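Local structure of Myo-inositol 2-dehydrogenase (3EZY) at residues F122-D127 with E279-S284; R153-P158 with Y235-R240; G167-D172 with A207-T212. The protein catalyses the NAD(+)-dependent oxidation of myo-inositol to scyllo-inosose, probably as a step in myo-inositol degradation. One frame throughout, in Å; residues are numbered along the deposited sequence. Where two conformers were deposited one is given.

Interaction 1 ties the loop that leaves the last strand of the Rossmann sheet (118-121) to helix 277-298, by an amide-to-hydroxyl bond and a weakly bonded Asp-Arg salt bridge. It is partly buried. Interactions 2 and 3 both belong to the C-terminal domain. Interaction 2 is the buried one. It joins the ends of strands 145-153 and 238-245, and a second subunit adds charges to its salt-bridge network. Interaction 3 is partly buried and seats the short helix 169-172 on the loop before strand 212-219, with one carboxylate bond and a small apolar contact. Interactions 1 and 2 touch mainly through Gln239, and through Tyr237 packed on Arg280. Interaction 3 touches neither.

Interaction 1 of 3, residues F122-D127 with E279-S284; sequences FNRRFD and ERYRDS
Asn123 and Ser284 make the straight hydrogen bond of this contact. Asn123 ND2 donates to Ser284 OG at 3.1 Å, with an N-H...O angle of 170° and the hydroxyl in the plane of the amide. Ser284 OG in turn donates to Tyr281 O, one turn back in the helix, at 2.9 Å. Ser284 OG sits between its backbone N and carbonyl carbon (chi1 71°), which lets it reach both partners.

The charged pair is Asp127 with Arg280. Asp127 OD2 lies 3.1 Å from both Arg280 NH1 and Arg280 NH2. Both bonds are weak, and the carboxylate and guanidinium planes are 72° apart. Asp127 also caps helix 128-138, where its OD1 accepts from Phe130 N.

The Tyr281 ring completes the contact. Asn123 ND2 comes obliquely to Tyr281 CD2 at 3.6 Å, the side chains crossing at about a right angle. The Arg124 guanidinium lies nearly parallel to the ring but meets it at the hydroxyl end, where Gln239 also bonds Tyr281 OH.

The Rossmann domain's exit loop is thus pinned to helix 277-298 by a relay of amide, hydroxyl and carbonyl. The Asp127 carboxylate serves two helices at once, and the nearby arginine probably favours its charged form.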
loop_
_atom_site.group_PDB
_atom_site.type_symbol
_atom_site.label_atom_id
_atom_site.label_comp_id
_atom_site.label_asym_id
_atom_site.label_seq_id
_atom_site.Cartn_x
_atom_site.Cartn_y
_atom_site.Cartn_z
ATOM N N PHE A 122 5.759 -23.318 -20.022
ATOM C CA PHE A 122 5.463 -22.747 -18.683
ATOM C C PHE A 122 5.545 -21.222 -18.750
ATOM O O PHE A 122 6.582 -20.631 -18.474
ATOM C CB PHE A 122 6.377 -23.343 -17.621
ATOM C CG PHE A 122 6.013 -24.765 -17.271
ATOM C CD1 PHE A 122 4.679 -25.113 -17.023
ATOM C CD2 PHE A 122 6.985 -25.738 -17.168
ATOM C CE1 PHE A 122 4.341 -26.406 -16.682
ATOM C CE2 PHE A 122 6.671 -27.029 -16.782
ATOM C CZ PHE A 122 5.340 -27.385 -16.579
ATOM N N ASN A 123 4.470 -20.599 -19.217
ATOM C CA ASN A 123 4.493 -19.162 -19.483
ATOM C C ASN A 123 4.702 -18.277 -18.251
ATOM O O ASN A 123 5.190 -17.174 -18.367
ATOM C CB ASN A 123 3.196 -18.712 -20.200
ATOM C CG ASN A 123 1.952 -18.959 -19.354
ATOM O OD1 ASN A 123 1.611 -20.109 -19.077
ATOM N ND2 ASN A 123 1.270 -17.885 -18.933
ATOM N N ARG A 124 4.307 -18.726 -17.072
ATOM C CA ARG A 124 4.445 -17.846 -15.905
ATOM C C ARG A 124 5.908 -17.566 -15.557
ATOM O O ARG A 124 6.165 -16.631 -14.809
ATOM C CB ARG A 124 3.691 -18.380 -14.667
ATOM C CG ARG A 124 2.227 -18.754 -14.977
ATOM C CD ARG A 124 1.401 -19.096 -13.738
ATOM N NE ARG A 124 0.065 -19.600 -14.150
ATOM C CZ ARG A 124 -0.731 -20.337 -13.369
ATOM N NH1 ARG A 124 -0.351 -20.621 -12.119
ATOM N NH2 ARG A 124 -1.913 -20.775 -13.820
ATOM N N ARG A 125 6.866 -18.362 -16.052
ATOM C CA ARG A 125 8.281 -17.960 -15.817
ATOM C C ARG A 125 8.569 -16.631 -16.475
ATOM O O ARG A 125 9.597 -16.046 -16.182
ATOM C CB ARG A 125 9.294 -18.929 -16.399
ATOM C CG ARG A 125 9.241 -20.316 -15.777
ATOM C CD ARG A 125 10.489 -21.083 -16.130
ATOM N NE ARG A 125 10.469 -22.448 -15.605
ATOM C CZ ARG A 125 11.556 -23.207 -15.554
ATOM N NH1 ARG A 125 12.672 -22.729 -16.057
ATOM N NH2 ARG A 125 11.518 -24.445 -15.036
ATOM N N PHE A 126 7.697 -16.187 -17.412
ATOM C CA PHE A 126 7.994 -14.994 -18.169
ATOM C C PHE A 126 7.093 -13.853 -17.781
ATOM O O PHE A 126 7.086 -12.851 -18.481
ATOM C CB PHE A 126 7.918 -15.265 -19.704
ATOM C CG PHE A 126 8.850 -16.385 -20.152
ATOM C CD1 PHE A 126 10.171 -16.110 -20.479
ATOM C CD2 PHE A 126 8.416 -17.718 -20.150
ATOM C CE1 PHE A 126 11.050 -17.132 -20.855
ATOM C CE2 PHE A 126 9.282 -18.755 -20.534
ATOM C CZ PHE A 126 10.608 -18.451 -20.889
ATOM N N ASP A 127 6.271 -14.039 -16.742
ATOM C CA ASP A 127 5.541 -12.941 -16.067
ATOM C C ASP A 127 6.553 -11.923 -15.508
ATOM O O ASP A 127 7.495 -12.284 -14.793
ATOM C CB ASP A 127 4.671 -13.558 -14.935
ATOM C CG ASP A 127 3.943 -12.509 -14.079
ATOM O OD1 ASP A 127 4.610 -11.750 -13.333
ATOM O OD2 ASP A 127 2.689 -12.466 -14.103
ATOM N N GLU A 279 -6.099 -10.275 -20.406
ATOM C CA GLU A 279 -5.462 -9.142 -19.732
ATOM C C GLU A 279 -4.450 -9.662 -18.724
ATOM O O GLU A 279 -3.420 -9.055 -18.509
ATOM C CB GLU A 279 -6.489 -8.243 -19.030
ATOM C CG GLU A 279 -7.165 -8.907 -17.847
ATOM C CD GLU A 279 -8.193 -7.986 -17.141
ATOM O OE1 GLU A 279 -8.252 -6.787 -17.465
ATOM O OE2 GLU A 279 -8.970 -8.453 -16.293
ATOM N N ARG A 280 -4.735 -10.805 -18.118
ATOM C CA ARG A 280 -3.784 -11.413 -17.165
ATOM C C ARG A 280 -2.498 -11.941 -17.834
ATOM O O ARG A 280 -1.373 -11.709 -17.342
ATOM C CB ARG A 280 -4.456 -12.538 -16.341
ATOM C CG ARG A 280 -3.467 -13.375 -15.487
ATOM C CD ARG A 280 -2.918 -12.500 -14.346
ATOM N NE ARG A 280 -1.910 -13.157 -13.514
ATOM C CZ ARG A 280 -0.626 -13.329 -13.852
ATOM N NH1 ARG A 280 -0.179 -12.941 -15.049
ATOM N NH2 ARG A 280 0.217 -13.934 -13.009
ATOM N N TYR A 281 -2.660 -12.674 -18.933
ATOM C CA TYR A 281 -1.574 -13.542 -19.399
ATOM C C TYR A 281 -0.869 -13.127 -20.675
ATOM O O TYR A 281 0.170 -13.708 -21.052
ATOM C CB TYR A 281 -2.102 -14.975 -19.598
ATOM C CG TYR A 281 -2.361 -15.779 -18.315
ATOM C CD1 TYR A 281 -3.601 -16.326 -18.073
ATOM C CD2 TYR A 281 -1.339 -16.007 -17.374
ATOM C CE1 TYR A 281 -3.844 -17.095 -16.949
ATOM C CE2 TYR A 281 -1.555 -16.758 -16.241
ATOM C CZ TYR A 281 -2.816 -17.315 -16.042
ATOM O OH TYR A 281 -3.070 -18.054 -14.924
ATOM N N ARG A 282 -1.445 -12.170 -21.383
ATOM C CA ARG A 282 -0.952 -11.875 -22.727
ATOM C C ARG A 282 0.531 -11.508 -22.788
ATOM O O ARG A 282 1.262 -11.980 -23.689
ATOM C CB ARG A 282 -1.803 -10.760 -23.359
ATOM C CG ARG A 282 -1.123 -10.003 -24.489
ATOM C CD ARG A 282 -1.286 -10.683 -25.818
ATOM N NE ARG A 282 -2.621 -10.505 -26.407
ATOM C CZ ARG A 282 -3.060 -11.155 -27.499
ATOM N NH1 ARG A 282 -2.279 -12.032 -28.130
ATOM N NH2 ARG A 282 -4.288 -10.935 -27.963
ATOM N N ASP A 283 0.994 -10.671 -21.858
ATOM C CA ASP A 283 2.401 -10.269 -21.884
ATOM C C ASP A 283 3.349 -11.423 -21.578
ATOM O O ASP A 283 4.428 -11.491 -22.160
ATOM C CB ASP A 283 2.712 -9.124 -20.916
ATOM C CG ASP A 283 4.163 -8.679 -21.011
ATOM O OD1 ASP A 283 4.623 -8.364 -22.150
ATOM O OD2 ASP A 283 4.870 -8.669 -19.957
ATOM N N SER A 284 2.960 -12.324 -20.673
ATOM C CA SER A 284 3.819 -13.497 -20.363
ATOM C C SER A 284 3.896 -14.432 -21.573
ATOM O O SER A 284 4.940 -14.977 -21.878
ATOM C CB SER A 284 3.312 -14.267 -19.126
ATOM O OG SER A 284 2.108 -14.969 -19.383
#

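Interaction 2 of 3, residues R153-P158 with Y235-R240; sequences RDPAPP and YGYDQR
Pro155 lays its CD over one face of the Tyr237 ring, 3.6 Å from the centroid and only 10° off the ring normal. This is a CH-pi contact. Asp154 OD1 comes to the same ring obliquely, 3.7 Å from Tyr237 CE1. A water donates to Asp154 OD1. The same water also lies by Gln239 NE2, but too close for that leg to be more than doubtful. Gln239 is held by Tyr281 of helix 277-298.

Between the backbones runs a short antiparallel pairing. Arg153 and Asp238 form a hydrogen-bonded pair: Arg153 N donates to Asp238 O at 2.8 Å, and Asp238 N to Arg153 O at 3.0 Å. Here the last residue of strand 145-153 pairs with the first of strand 238-245, neighbours within the mixed sheet of the Gfo/Idh/MocA C-terminal domain. Beyond the pair, Gly236 passes Pro155 with backbone angles that suit glycine.

Arg153 and Asp238 lie side by side on one face of this sheet and point the same way. The extended Arg153 chain takes NH1 to Tyr235 OH, 3.0 Å away and in the guanidinium plane. Arg153 NH1 also forms a salt bridge with Asp238 OD2 at 3.4 Å, the two flat groups nearly perpendicular. Arg240 grips Asp238 side-on, NE to OD1 at 2.8 Å and NH2 to OD2 at 3.1 Å. The like-charged Arg153 and Arg240 thus share one carboxylate. Arg153 NH2 has a further mate in Asp228. Glu242 of the second subunit forms salt bridges with both arginines, and Arg249 of that subunit forms one with Asp238.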
loop_
_atom_site.group_PDB
_atom_site.type_symbol
_atom_site.label_atom_id
_atom_site.label_comp_id
_atom_site.label_asym_id
_atom_site.label_seq_id
_atom_site.Cartn_x
_atom_site.Cartn_y
_atom_site.Cartn_z
ATOM N N ARG A 153 -4.870 -19.008 -7.430
ATOM C CA ARG A 153 -6.318 -19.194 -7.511
ATOM C C ARG A 153 -6.823 -18.569 -8.826
ATOM O O ARG A 153 -6.365 -17.472 -9.227
ATOM C CB ARG A 153 -7.020 -18.542 -6.296
ATOM C CG ARG A 153 -6.333 -18.773 -4.966
ATOM C CD ARG A 153 -7.071 -18.120 -3.773
ATOM N NE ARG A 153 -6.477 -18.582 -2.516
ATOM C CZ ARG A 153 -6.184 -17.819 -1.476
ATOM N NH1 ARG A 153 -6.469 -16.497 -1.469
ATOM N NH2 ARG A 153 -5.603 -18.394 -0.426
ATOM N N ASP A 154 -7.755 -19.267 -9.479
ATOM C CA ASP A 154 -8.409 -18.826 -10.733
ATOM C C ASP A 154 -9.773 -18.223 -10.400
ATOM O O ASP A 154 -10.347 -18.555 -9.364
ATOM C CB ASP A 154 -8.644 -20.006 -11.695
ATOM C CG ASP A 154 -7.369 -20.520 -12.352
ATOM O OD1 ASP A 154 -6.347 -19.788 -12.433
ATOM O OD2 ASP A 154 -7.373 -21.694 -12.782
ATOM N N PRO A 155 -10.282 -17.320 -11.257
ATOM C CA PRO A 155 -11.629 -16.773 -10.993
ATOM C C PRO A 155 -12.740 -17.821 -11.140
ATOM O O PRO A 155 -13.752 -17.733 -10.425
ATOM C CB PRO A 155 -11.809 -15.660 -12.046
ATOM C CG PRO A 155 -10.580 -15.719 -12.935
ATOM C CD PRO A 155 -9.510 -16.471 -12.189
ATOM N N ALA A 156 -12.554 -18.818 -12.006
ATOM C CA ALA A 156 -13.588 -19.845 -12.202
ATOM C C ALA A 156 -12.989 -21.187 -12.569
ATOM O O ALA A 156 -11.916 -21.227 -13.164
ATOM C CB ALA A 156 -14.578 -19.395 -13.312
ATOM N N PRO A 157 -13.681 -22.295 -12.224
ATOM C CA PRO A 157 -13.254 -23.614 -12.689
ATOM C C PRO A 157 -13.472 -23.772 -14.204
ATOM O O PRO A 157 -14.345 -23.087 -14.764
ATOM C CB PRO A 157 -14.149 -24.594 -11.909
ATOM C CG PRO A 157 -15.002 -23.745 -10.936
ATOM C CD PRO A 157 -14.897 -22.323 -11.381
ATOM N N PRO A 158 -12.699 -24.666 -14.865
ATOM C CA PRO A 158 -13.011 -25.034 -16.261
ATOM C C PRO A 158 -14.290 -25.891 -16.322
ATOM O O PRO A 158 -14.847 -26.236 -15.275
ATOM C CB PRO A 158 -11.821 -25.869 -16.698
ATOM C CG PRO A 158 -11.084 -26.250 -15.485
ATOM C CD PRO A 158 -11.510 -25.368 -14.341
ATOM N N TYR A 235 -12.754 -12.607 -6.613
ATOM C CA TYR A 235 -12.143 -11.317 -6.874
ATOM C C TYR A 235 -11.209 -11.304 -8.069
ATOM O O TYR A 235 -10.630 -10.251 -8.374
ATOM C CB TYR A 235 -11.434 -10.752 -5.620
ATOM C CG TYR A 235 -10.473 -11.730 -4.943
ATOM C CD1 TYR A 235 -9.123 -11.716 -5.245
ATOM C CD2 TYR A 235 -10.927 -12.656 -3.996
ATOM C CE1 TYR A 235 -8.211 -12.599 -4.620
ATOM C CE2 TYR A 235 -10.042 -13.563 -3.389
ATOM C CZ TYR A 235 -8.682 -13.517 -3.700
ATOM O OH TYR A 235 -7.813 -14.414 -3.079
ATOM N N GLY A 236 -11.063 -12.452 -8.740
ATOM C CA GLY A 236 -10.229 -12.563 -9.932
ATOM C C GLY A 236 -8.982 -13.392 -9.668
ATOM O O GLY A 236 -8.893 -14.098 -8.638
ATOM N N TYR A 237 -8.018 -13.367 -10.581
ATOM C CA TYR A 237 -6.790 -14.129 -10.332
ATOM C C TYR A 237 -6.137 -13.714 -9.033
ATOM O O TYR A 237 -6.108 -12.529 -8.694
ATOM C CB TYR A 237 -5.801 -13.920 -11.446
ATOM C CG TYR A 237 -6.254 -14.552 -12.732
ATOM C CD1 TYR A 237 -6.013 -15.910 -12.980
ATOM C CD2 TYR A 237 -6.937 -13.819 -13.681
ATOM C CE1 TYR A 237 -6.463 -16.514 -14.197
ATOM C CE2 TYR A 237 -7.348 -14.417 -14.921
ATOM C CZ TYR A 237 -7.122 -15.763 -15.136
ATOM O OH TYR A 237 -7.534 -16.370 -16.319
ATOM N N ASP A 238 -5.605 -14.692 -8.306
ATOM C CA ASP A 238 -4.768 -14.426 -7.159
ATOM C C ASP A 238 -3.578 -15.325 -7.309
ATOM O O ASP A 238 -3.672 -16.521 -7.008
ATOM C CB ASP A 238 -5.485 -14.778 -5.856
ATOM C CG ASP A 238 -4.787 -14.195 -4.639
ATOM O OD1 ASP A 238 -3.581 -13.878 -4.720
ATOM O OD2 ASP A 238 -5.439 -14.067 -3.586
ATOM N N GLN A 239 -2.458 -14.757 -7.742
ATOM C CA GLN A 239 -1.268 -15.512 -7.918
ATOM C C GLN A 239 -0.099 -14.767 -7.265
ATOM O O GLN A 239 0.445 -13.817 -7.839
ATOM C CB GLN A 239 -1.016 -15.700 -9.411
ATOM C CG GLN A 239 -2.101 -16.558 -10.046
ATOM C CD GLN A 239 -2.002 -16.627 -11.542
ATOM O OE1 GLN A 239 -1.337 -15.822 -12.165
ATOM N NE2 GLN A 239 -2.631 -17.617 -12.120
ATOM N N ARG A 240 0.219 -15.138 -6.027
ATOM C CA ARG A 240 1.268 -14.453 -5.313
ATOM C C ARG A 240 2.412 -15.377 -5.069
ATOM O O ARG A 240 2.227 -16.567 -4.935
ATOM C CB ARG A 240 0.756 -13.915 -3.969
ATOM C CG ARG A 240 -0.135 -12.661 -4.122
ATOM C CD ARG A 240 -0.765 -12.318 -2.808
ATOM N NE ARG A 240 -1.932 -13.160 -2.588
ATOM C CZ ARG A 240 -2.294 -13.685 -1.418
ATOM N NH1 ARG A 240 -1.537 -13.521 -0.363
ATOM N NH2 ARG A 240 -3.405 -14.419 -1.306
HETATM O O HOH W 1 -4.109 -19.191 -10.819
#

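Interaction 3 of 3, residues G167-D172 with A207-T212; sequences GGIFLD and AGDVDT
Asp209 OD1 takes two backbone N-H groups. Ile169 N donates to it at 2.9 Å, on the syn side and 20° out of the carboxylate plane. Val210 N donates at 2.8 Å in a weak bond within its own loop. The chi1 of -167° turns the Asp209 carboxylate away from its own N and toward the start of helix 169-172. There it lies against Gly168, with Asp209 OD1 3.3 Å from Gly168 CA.

Ile169 CG2 touches Val210 CG2 at 3.5 Å, the two side chains crossing at about a right angle. The same methyl, Ile169 CG2, also lies over the centre of one face of the Phe170 ring.

With an alanine at Asp209 the shared acceptor is gone, and the first helical turn is likely to be held less firmly to the loop.

Gly168 is the N-cap residue and has no side chain to cap with. Asp209, some 40 residues on in sequence, binds the first helical N-H instead. This joins one-turn helix 169-172 to the loop between helix 202-206 and strand 212-219, within the Gfo/Idh/MocA C-terminal domain. The two N-H groups would probably favour the charged carboxylate.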
loop_
_atom_site.group_PDB
_atom_site.type_symbol
_atom_site.label_atom_id
_atom_site.label_comp_id
_atom_site.label_asym_id
_atom_site.label_seq_id
_atom_site.Cartn_x
_atom_site.Cartn_y
_atom_site.Cartn_z
ATOM N N GLY A 167 -6.682 -34.950 -15.395
ATOM C CA GLY A 167 -5.735 -35.568 -14.462
ATOM C C GLY A 167 -5.874 -35.062 -13.029
ATOM O O GLY A 167 -5.145 -35.496 -12.133
ATOM N N GLY A 168 -6.799 -34.123 -12.820
ATOM C CA GLY A 168 -7.091 -33.573 -11.511
ATOM C C GLY A 168 -6.238 -32.351 -11.172
ATOM O O GLY A 168 -5.300 -32.034 -11.877
ATOM N N ILE A 169 -6.514 -31.740 -10.025
ATOM C CA ILE A 169 -6.020 -30.405 -9.739
ATOM C C ILE A 169 -4.491 -30.369 -9.727
ATOM O O ILE A 169 -3.889 -29.381 -10.157
ATOM C CB ILE A 169 -6.604 -29.833 -8.419
ATOM C CG1 ILE A 169 -6.535 -28.286 -8.418
ATOM C CG2 ILE A 169 -5.844 -30.403 -7.216
ATOM C CD1 ILE A 169 -7.230 -27.675 -7.217
ATOM N N PHE A 170 -3.848 -31.464 -9.338
ATOM C CA PHE A 170 -2.380 -31.435 -9.223
ATOM C C PHE A 170 -1.654 -31.510 -10.556
ATOM O O PHE A 170 -0.488 -31.083 -10.662
ATOM C CB PHE A 170 -1.881 -32.537 -8.279
ATOM C CG PHE A 170 -2.490 -32.461 -6.906
ATOM C CD1 PHE A 170 -2.255 -31.347 -6.088
ATOM C CD2 PHE A 170 -3.333 -33.462 -6.436
ATOM C CE1 PHE A 170 -2.836 -31.248 -4.818
ATOM C CE2 PHE A 170 -3.913 -33.364 -5.166
ATOM C CZ PHE A 170 -3.676 -32.233 -4.363
ATOM N N LEU A 171 -2.322 -32.054 -11.582
ATOM C CA LEU A 171 -1.698 -32.225 -12.895
ATOM C C LEU A 171 -2.093 -31.104 -13.843
ATOM O O LEU A 171 -1.351 -30.770 -14.768
ATOM C CB LEU A 171 -2.045 -33.597 -13.513
ATOM C CG LEU A 171 -1.212 -34.837 -13.097
ATOM C CD1 LEU A 171 -1.080 -34.946 -11.645
ATOM C CD2 LEU A 171 -1.779 -36.139 -13.637
ATOM N N ASP A 172 -3.227 -30.488 -13.563
ATOM C CA ASP A 172 -3.777 -29.447 -14.429
ATOM C C ASP A 172 -3.553 -27.998 -13.933
ATOM O O ASP A 172 -3.455 -27.070 -14.743
ATOM C CB ASP A 172 -5.298 -29.690 -14.640
ATOM C CG ASP A 172 -5.905 -28.705 -15.620
ATOM O OD1 ASP A 172 -5.481 -28.720 -16.798
ATOM O OD2 ASP A 172 -6.821 -27.935 -15.218
ATOM N N ALA A 207 -16.774 -36.037 -9.823
ATOM C CA ALA A 207 -15.842 -36.440 -10.858
ATOM C C ALA A 207 -14.525 -36.977 -10.313
ATOM O O ALA A 207 -13.615 -37.262 -11.095
ATOM C CB ALA A 207 -15.595 -35.282 -11.826
ATOM N N GLY A 208 -14.404 -37.115 -8.988
ATOM C CA GLY A 208 -13.173 -37.636 -8.359
ATOM C C GLY A 208 -12.023 -36.646 -8.113
ATOM O O GLY A 208 -10.912 -37.044 -7.769
ATOM N N ASP A 209 -12.275 -35.353 -8.285
ATOM C CA ASP A 209 -11.209 -34.339 -8.190
ATOM C C ASP A 209 -11.475 -33.477 -6.942
ATOM O O ASP A 209 -12.474 -33.677 -6.256
ATOM C CB ASP A 209 -11.245 -33.492 -9.468
ATOM C CG ASP A 209 -10.003 -32.606 -9.662
ATOM O OD1 ASP A 209 -8.978 -32.713 -8.913
ATOM O OD2 ASP A 209 -10.078 -31.775 -10.605
ATOM N N VAL A 210 -10.608 -32.493 -6.669
ATOM C CA VAL A 210 -10.841 -31.562 -5.583
ATOM C C VAL A 210 -10.787 -30.181 -6.215
ATOM O O VAL A 210 -10.287 -30.048 -7.333
ATOM C CB VAL A 210 -9.782 -31.715 -4.446
ATOM C CG1 VAL A 210 -9.927 -33.081 -3.752
ATOM C CG2 VAL A 210 -8.362 -31.548 -5.006
ATOM N N ASP A 211 -11.304 -29.169 -5.534
ATOM C CA ASP A 211 -11.274 -27.803 -6.091
ATOM C C ASP A 211 -10.439 -26.805 -5.274
ATOM O O ASP A 211 -10.333 -25.627 -5.652
ATOM C CB ASP A 211 -12.696 -27.249 -6.289
ATOM C CG ASP A 211 -13.534 -27.313 -5.039
ATOM O OD1 ASP A 211 -13.012 -27.066 -3.935
ATOM O OD2 ASP A 211 -14.756 -27.582 -5.165
ATOM N N THR A 212 -9.919 -27.270 -4.145
ATOM C CA THR A 212 -9.152 -26.448 -3.180
ATOM C C THR A 212 -8.049 -27.375 -2.683
ATOM O O THR A 212 -8.339 -28.512 -2.344
ATOM C CB THR A 212 -10.036 -26.090 -1.960
ATOM O OG1 THR A 212 -11.261 -25.505 -2.418
ATOM C CG2 THR A 212 -9.324 -25.103 -1.017
#